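Proline iminopeptidase (Streptomyces halstedii, PDB 3WMR) acts as an amidohydrolase on polyketide substrates, with which it interacts through a hydrophobic tunnel, and probably releases N-terminal proline from peptides. Local coordinates at residues G40-G45 against P75-D80; L69-W74 against R302-M307. One frame throughout, in Å; residues are numbered along the deposited sequence.

Contact 1 (G40-G45 against P75-D80); sequences GDLHSG and PVVHYD
Where strand 76-80 enters the sheet of the alpha/beta hydrolase fold, P75 and V77 are met by D41 and L42, which belong to the loop joining strand 32-39 to strand 49-52. These two strands lie on either side of strand 76-80, so the connecting loop has to pass its beginning, and P75 is what it passes over. P75 has the largest share of the buried surface. Its CG lies 3.5 Å from D41 O and 3.9 Å from L42 O, so the ring corner sits against the backbone carbonyls of a type I turn running from D41 to S44. S44 N closes that turn on D41 O at 3.3 Å. Proline suits the place: it has no N-H to satisfy as the chain enters the sheet, while its carbonyl still bonds to V49.

The first side-chain bond of L42 heads away from the strand, but with chi1 at -87° and CD1 continuing the chain (chi2 -165°), CD2 branches back to V77 CG2 at 4.0 Å, and the two side chains lie nearly perpendicular. The touching methyl of V77 is the one beside its own backbone N, because CG1 stands anti to that N; it therefore lies on the side facing the start of the strand. L42 also packs on I116. The D41 side chain starts away from the strand and stays clear of it, as suits an acid at the surface, and the contact uses its carbonyl O. G40 has a positive phi (83°), which suits a residue without a side chain.

No hydrogen bond joins the two segments. The loop is fitted to the strand by van der Waals contact between aliphatic carbons and turn carbonyls, which implies that shape, rather than directional bonding, sets its position here.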
loop_
_atom_site.group_PDB
_atom_site.type_symbol
_atom_site.label_atom_id
_atom_site.label_comp_id
_atom_site.label_asym_id
_atom_site.label_seq_id
_atom_site.Cartn_x
_atom_site.Cartn_y
_atom_site.Cartn_z
ATOM N N GLY A 40 -16.751 -12.243 2.905
ATOM C CA GLY A 40 -16.970 -13.556 2.288
ATOM C C GLY A 40 -16.596 -14.688 3.231
ATOM O O GLY A 40 -16.420 -14.477 4.430
ATOM N N ASP A 41 -16.457 -15.889 2.679
ATOM C CA ASP A 41 -16.261 -17.104 3.475
ATOM C C ASP A 41 -14.840 -17.650 3.296
ATOM O O ASP A 41 -14.495 -18.104 2.212
ATOM C CB ASP A 41 -17.310 -18.141 3.046
ATOM C CG ASP A 41 -17.354 -19.366 3.954
ATOM O OD1 ASP A 41 -16.466 -19.535 4.828
ATOM O OD2 ASP A 41 -18.292 -20.179 3.781
ATOM N N LEU A 42 -14.040 -17.619 4.368
ATOM C CA LEU A 42 -12.601 -17.961 4.317
ATOM C C LEU A 42 -12.288 -19.303 3.659
ATOM O O LEU A 42 -11.347 -19.403 2.855
ATOM C CB LEU A 42 -11.963 -17.961 5.724
ATOM C CG LEU A 42 -11.391 -16.674 6.334
ATOM C CD1 LEU A 42 -10.505 -17.009 7.527
ATOM C CD2 LEU A 42 -10.594 -15.854 5.331
ATOM N N HIS A 43 -13.050 -20.332 4.015
ATOM C CA HIS A 43 -12.772 -21.683 3.533
ATOM C C HIS A 43 -13.858 -22.201 2.586
ATOM O O HIS A 43 -14.285 -23.344 2.678
ATOM C CB HIS A 43 -12.546 -22.622 4.720
ATOM C CG HIS A 43 -11.493 -22.134 5.666
ATOM N ND1 HIS A 43 -10.145 -22.230 5.392
ATOM C CD2 HIS A 43 -11.590 -21.519 6.870
ATOM C CE1 HIS A 43 -9.455 -21.707 6.390
ATOM N NE2 HIS A 43 -10.308 -21.268 7.299
ATOM N N SER A 44 -14.291 -21.343 1.668
ATOM C CA SER A 44 -15.059 -21.791 0.509
ATOM C C SER A 44 -14.066 -22.180 -0.585
ATOM O O SER A 44 -12.868 -22.312 -0.329
ATOM C CB SER A 44 -16.007 -20.694 0.029
ATOM O OG SER A 44 -16.835 -21.181 -1.016
ATOM N N GLY A 45 -14.547 -22.349 -1.807
ATOM C CA GLY A 45 -13.704 -22.826 -2.906
ATOM C C GLY A 45 -12.433 -22.053 -3.257
ATOM O O GLY A 45 -11.590 -22.586 -3.982
ATOM N N PRO A 75 -12.619 -14.677 -0.986
ATOM C CA PRO A 75 -12.569 -14.073 0.343
ATOM C C PRO A 75 -11.538 -12.961 0.385
ATOM O O PRO A 75 -10.457 -13.088 -0.217
ATOM C CB PRO A 75 -12.115 -15.224 1.265
ATOM C CG PRO A 75 -12.031 -16.450 0.430
ATOM C CD PRO A 75 -11.969 -16.004 -1.002
ATOM N N VAL A 76 -11.867 -11.873 1.079
ATOM C CA VAL A 76 -10.984 -10.729 1.163
ATOM C C VAL A 76 -10.710 -10.363 2.630
ATOM O O VAL A 76 -11.652 -10.162 3.416
ATOM C CB VAL A 76 -11.564 -9.536 0.388
ATOM C CG1 VAL A 76 -10.664 -8.321 0.512
ATOM C CG2 VAL A 76 -11.750 -9.890 -1.085
ATOM N N VAL A 77 -9.423 -10.294 2.983
ATOM C CA VAL A 77 -8.982 -9.952 4.324
ATOM C C VAL A 77 -8.358 -8.562 4.338
ATOM O O VAL A 77 -7.261 -8.356 3.779
ATOM C CB VAL A 77 -7.970 -10.977 4.876
ATOM C CG1 VAL A 77 -7.530 -10.596 6.286
ATOM C CG2 VAL A 77 -8.570 -12.384 4.855
ATOM N N HIS A 78 -9.085 -7.600 4.929
ATOM C CA HIS A 78 -8.527 -6.280 5.235
ATOM C C HIS A 78 -7.946 -6.318 6.634
ATOM O O HIS A 78 -8.490 -6.993 7.504
ATOM C CB HIS A 78 -9.586 -5.176 5.203
ATOM C CG HIS A 78 -10.057 -4.817 3.832
ATOM N ND1 HIS A 78 -10.991 -5.563 3.148
ATOM C CD2 HIS A 78 -9.759 -3.767 3.035
ATOM C CE1 HIS A 78 -11.231 -5.001 1.978
ATOM N NE2 HIS A 78 -10.496 -3.910 1.885
ATOM N N TYR A 79 -6.840 -5.610 6.851
ATOM C CA TYR A 79 -6.347 -5.397 8.213
ATOM C C TYR A 79 -5.556 -4.098 8.398
ATOM O O TYR A 79 -5.012 -3.544 7.452
ATOM C CB TYR A 79 -5.555 -6.611 8.708
ATOM C CG TYR A 79 -4.084 -6.686 8.328
ATOM C CD1 TYR A 79 -3.680 -7.240 7.112
ATOM C CD2 TYR A 79 -3.085 -6.269 9.219
ATOM C CE1 TYR A 79 -2.333 -7.348 6.782
ATOM C CE2 TYR A 79 -1.734 -6.372 8.891
ATOM C CZ TYR A 79 -1.362 -6.911 7.668
ATOM O OH TYR A 79 -0.022 -7.022 7.322
ATOM N N ASP A 80 -5.526 -3.620 9.639
ATOM C CA ASP A 80 -4.757 -2.439 10.011
ATOM C C ASP A 80 -3.471 -2.900 10.629
ATOM O O ASP A 80 -3.474 -3.632 11.608
ATOM C CB ASP A 80 -5.488 -1.593 11.045
ATOM C CG ASP A 80 -6.688 -0.884 10.482
ATOM O OD1 ASP A 80 -6.782 -0.698 9.248
ATOM O OD2 ASP A 80 -7.536 -0.511 11.299
#

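Contact 2 (L69-W74 against R302-M307); sequences LTEAGW and RFHEVM
L69, H304 and M307 account for most of the surface buried where the segment 69-74 meets helix 300-312. L69 reaches the helix with one methyl: CD2 sits 3.8 Å from M307 CB and 4.0 Å from H304 ND1, between two residues that are three apart and so share a helix face. The side chains of L69 and H304 run alongside each other, pointing opposite ways, and the methyl comes to the imidazole obliquely. With CG anti to its backbone N (chi1 176°), H304 extends the ring from the helix toward the backbone of L69, placing CE1 4.1 Å from L69 N. The strongest polar partner of the ring is S68, whose OG bonds ND1.

A leucine suits the inner position because it is buried and also touches I308 and V76, whereas at the partly exposed margin the imidazole is flat enough to lie along L69 while ND1 bonds S68 OG. With an alanine here instead of H304, S68 OG would probably lose its mate and a gap would open beside L69. Farther out, E71 OE1 stands 4.2 Å from H304 CE1; if the imidazole were protonated, this carboxylate would be likely to steady it, though no salt bridge is made.

M307 packs deeper, CB against the leucine methyl and CG 3.5 Å above the F303 ring plane, offset toward its rim. On the first segment, residues with helical backbone angles but without a helix's regular bonds present L69 and E71 to the helix. Helix 300-312 thus lies against the crossover from strand 49-52 to strand 76-80, and its M307 also touches M259 of strand 258-263, consistent with the layered alpha/beta hydrolase fold, in which helices cover the sheet.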
loop_
_atom_site.group_PDB
_atom_site.type_symbol
_atom_site.label_atom_id
_atom_site.label_comp_id
_atom_site.label_asym_id
_atom_site.label_seq_id
_atom_site.Cartn_x
_atom_site.Cartn_y
_atom_site.Cartn_z
ATOM N N LEU A 69 -14.308 -8.079 -4.992
ATOM C CA LEU A 69 -13.797 -9.392 -5.372
ATOM C C LEU A 69 -14.588 -10.583 -4.813
ATOM O O LEU A 69 -14.603 -11.647 -5.441
ATOM C CB LEU A 69 -12.304 -9.530 -4.990
ATOM C CG LEU A 69 -11.383 -8.404 -5.471
ATOM C CD1 LEU A 69 -9.987 -8.621 -4.905
ATOM C CD2 LEU A 69 -11.337 -8.310 -6.983
ATOM N N THR A 70 -15.250 -10.411 -3.659
ATOM C CA THR A 70 -16.079 -11.482 -3.081
ATOM C C THR A 70 -17.273 -11.815 -3.989
ATOM O O THR A 70 -17.837 -12.894 -3.905
ATOM C CB THR A 70 -16.586 -11.158 -1.659
ATOM O OG1 THR A 70 -17.444 -10.004 -1.702
ATOM C CG2 THR A 70 -15.422 -10.903 -0.712
ATOM N N GLU A 71 -17.608 -10.903 -4.885
ATOM C CA GLU A 71 -18.682 -11.108 -5.857
ATOM C C GLU A 71 -18.359 -12.306 -6.764
ATOM O O GLU A 71 -19.267 -13.005 -7.228
ATOM C CB GLU A 71 -18.846 -9.827 -6.670
ATOM C CG GLU A 71 -20.017 -9.754 -7.626
ATOM C CD GLU A 71 -19.771 -8.719 -8.709
ATOM O OE1 GLU A 71 -19.407 -7.569 -8.366
ATOM O OE2 GLU A 71 -19.919 -9.067 -9.902
ATOM N N ALA A 72 -17.063 -12.553 -6.976
ATOM C CA ALA A 72 -16.591 -13.659 -7.816
ATOM C C ALA A 72 -16.039 -14.823 -6.995
ATOM O O ALA A 72 -15.322 -15.676 -7.526
ATOM C CB ALA A 72 -15.536 -13.154 -8.801
ATOM N N GLY A 73 -16.380 -14.865 -5.709
ATOM C CA GLY A 73 -16.011 -15.979 -4.834
ATOM C C GLY A 73 -14.728 -15.829 -4.017
ATOM O O GLY A 73 -14.379 -16.724 -3.257
ATOM N N TRP A 74 -14.030 -14.711 -4.152
ATOM C CA TRP A 74 -12.767 -14.511 -3.432
ATOM C C TRP A 74 -13.010 -13.936 -2.043
ATOM O O TRP A 74 -13.548 -12.829 -1.929
ATOM C CB TRP A 74 -11.844 -13.585 -4.232
ATOM C CG TRP A 74 -11.501 -14.189 -5.515
ATOM C CD1 TRP A 74 -12.174 -14.042 -6.694
ATOM C CD2 TRP A 74 -10.431 -15.103 -5.769
ATOM N NE1 TRP A 74 -11.593 -14.808 -7.662
ATOM C CE2 TRP A 74 -10.513 -15.466 -7.125
ATOM C CE3 TRP A 74 -9.409 -15.650 -4.973
ATOM C CZ2 TRP A 74 -9.612 -16.349 -7.726
ATOM C CZ3 TRP A 74 -8.501 -16.541 -5.572
ATOM C CH2 TRP A 74 -8.612 -16.874 -6.942
ATOM N N ARG A 302 -12.738 -1.487 -14.043
ATOM C CA ARG A 302 -11.560 -1.984 -14.764
ATOM C C ARG A 302 -10.522 -2.637 -13.818
ATOM O O ARG A 302 -9.911 -3.646 -14.156
ATOM C CB ARG A 302 -10.927 -0.855 -15.583
ATOM C CG ARG A 302 -9.721 -1.259 -16.428
ATOM C CD ARG A 302 -10.061 -2.375 -17.398
ATOM N NE ARG A 302 -8.866 -3.014 -17.960
ATOM C CZ ARG A 302 -8.859 -4.211 -18.548
ATOM N NH1 ARG A 302 -9.977 -4.929 -18.661
ATOM N NH2 ARG A 302 -7.723 -4.702 -19.020
ATOM N N PHE A 303 -10.345 -2.049 -12.640
ATOM C CA PHE A 303 -9.494 -2.624 -11.623
ATOM C C PHE A 303 -10.003 -4.008 -11.192
ATOM O O PHE A 303 -9.225 -4.982 -11.100
ATOM C CB PHE A 303 -9.392 -1.683 -10.420
ATOM C CG PHE A 303 -8.632 -2.265 -9.275
ATOM C CD1 PHE A 303 -7.269 -2.043 -9.146
ATOM C CD2 PHE A 303 -9.274 -3.058 -8.342
ATOM C CE1 PHE A 303 -6.563 -2.597 -8.100
ATOM C CE2 PHE A 303 -8.581 -3.604 -7.288
ATOM C CZ PHE A 303 -7.217 -3.375 -7.169
ATOM N N HIS A 304 -11.301 -4.084 -10.921
ATOM C CA HIS A 304 -11.963 -5.343 -10.596
ATOM C C HIS A 304 -11.728 -6.398 -11.676
ATOM O O HIS A 304 -11.301 -7.502 -11.360
ATOM C CB HIS A 304 -13.465 -5.120 -10.395
ATOM C CG HIS A 304 -14.233 -6.378 -10.160
ATOM N ND1 HIS A 304 -14.544 -6.835 -8.898
ATOM C CD2 HIS A 304 -14.762 -7.272 -11.027
ATOM C CE1 HIS A 304 -15.231 -7.958 -8.998
ATOM N NE2 HIS A 304 -15.370 -8.248 -10.279
ATOM N N GLU A 305 -12.017 -6.061 -12.937
ATOM C CA GLU A 305 -11.784 -6.971 -14.060
ATOM C C GLU A 305 -10.329 -7.459 -14.120
ATOM O O GLU A 305 -10.068 -8.638 -14.361
ATOM C CB GLU A 305 -12.133 -6.305 -15.394
ATOM C CG GLU A 305 -13.624 -6.117 -15.650
ATOM C CD GLU A 305 -13.921 -5.259 -16.879
ATOM O OE1 GLU A 305 -12.968 -4.743 -17.518
ATOM O OE2 GLU A 305 -15.122 -5.090 -17.205
ATOM N N VAL A 306 -9.386 -6.548 -13.914
ATOM C CA VAL A 306 -7.969 -6.895 -14.018
ATOM C C VAL A 306 -7.595 -7.863 -12.904
ATOM O O VAL A 306 -6.992 -8.891 -13.158
ATOM C CB VAL A 306 -7.072 -5.648 -14.000
ATOM C CG1 VAL A 306 -5.600 -6.033 -13.823
ATOM C CG2 VAL A 306 -7.249 -4.867 -15.288
ATOM N N MET A 307 -8.019 -7.549 -11.686
ATOM C CA MET A 307 -7.785 -8.406 -10.541
ATOM C C MET A 307 -8.388 -9.794 -10.713
ATOM O O MET A 307 -7.701 -10.799 -10.541
ATOM C CB MET A 307 -8.310 -7.747 -9.269
ATOM C CG MET A 307 -7.409 -6.643 -8.731
ATOM S SD MET A 307 -5.771 -7.250 -8.248
ATOM C CE MET A 307 -6.194 -8.369 -6.925
#

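Overall arrangement
The two contacts interleave along the chain, and W74 of contact 2 is bonded directly to P75 of contact 1; their centres lie 13 Å apart. They meet directly: V76 CG2 packs on T70 CG2 at 3.8 Å and on L69 CB. Both are partly buried and lie away from the predicted catalytic residues. Contact 1 fits a surface loop to the start of a sheet strand, with a proline ring against carbonyls, whereas contact 2 sets a loop with helical backbone angles against the C-terminal helix, combining an aliphatic inner part with a polar outer rim. Neither has a hydrogen bond across its own segments. Together they join the loops before and after strand 49-52 to strand 76-80 and helix 300-312.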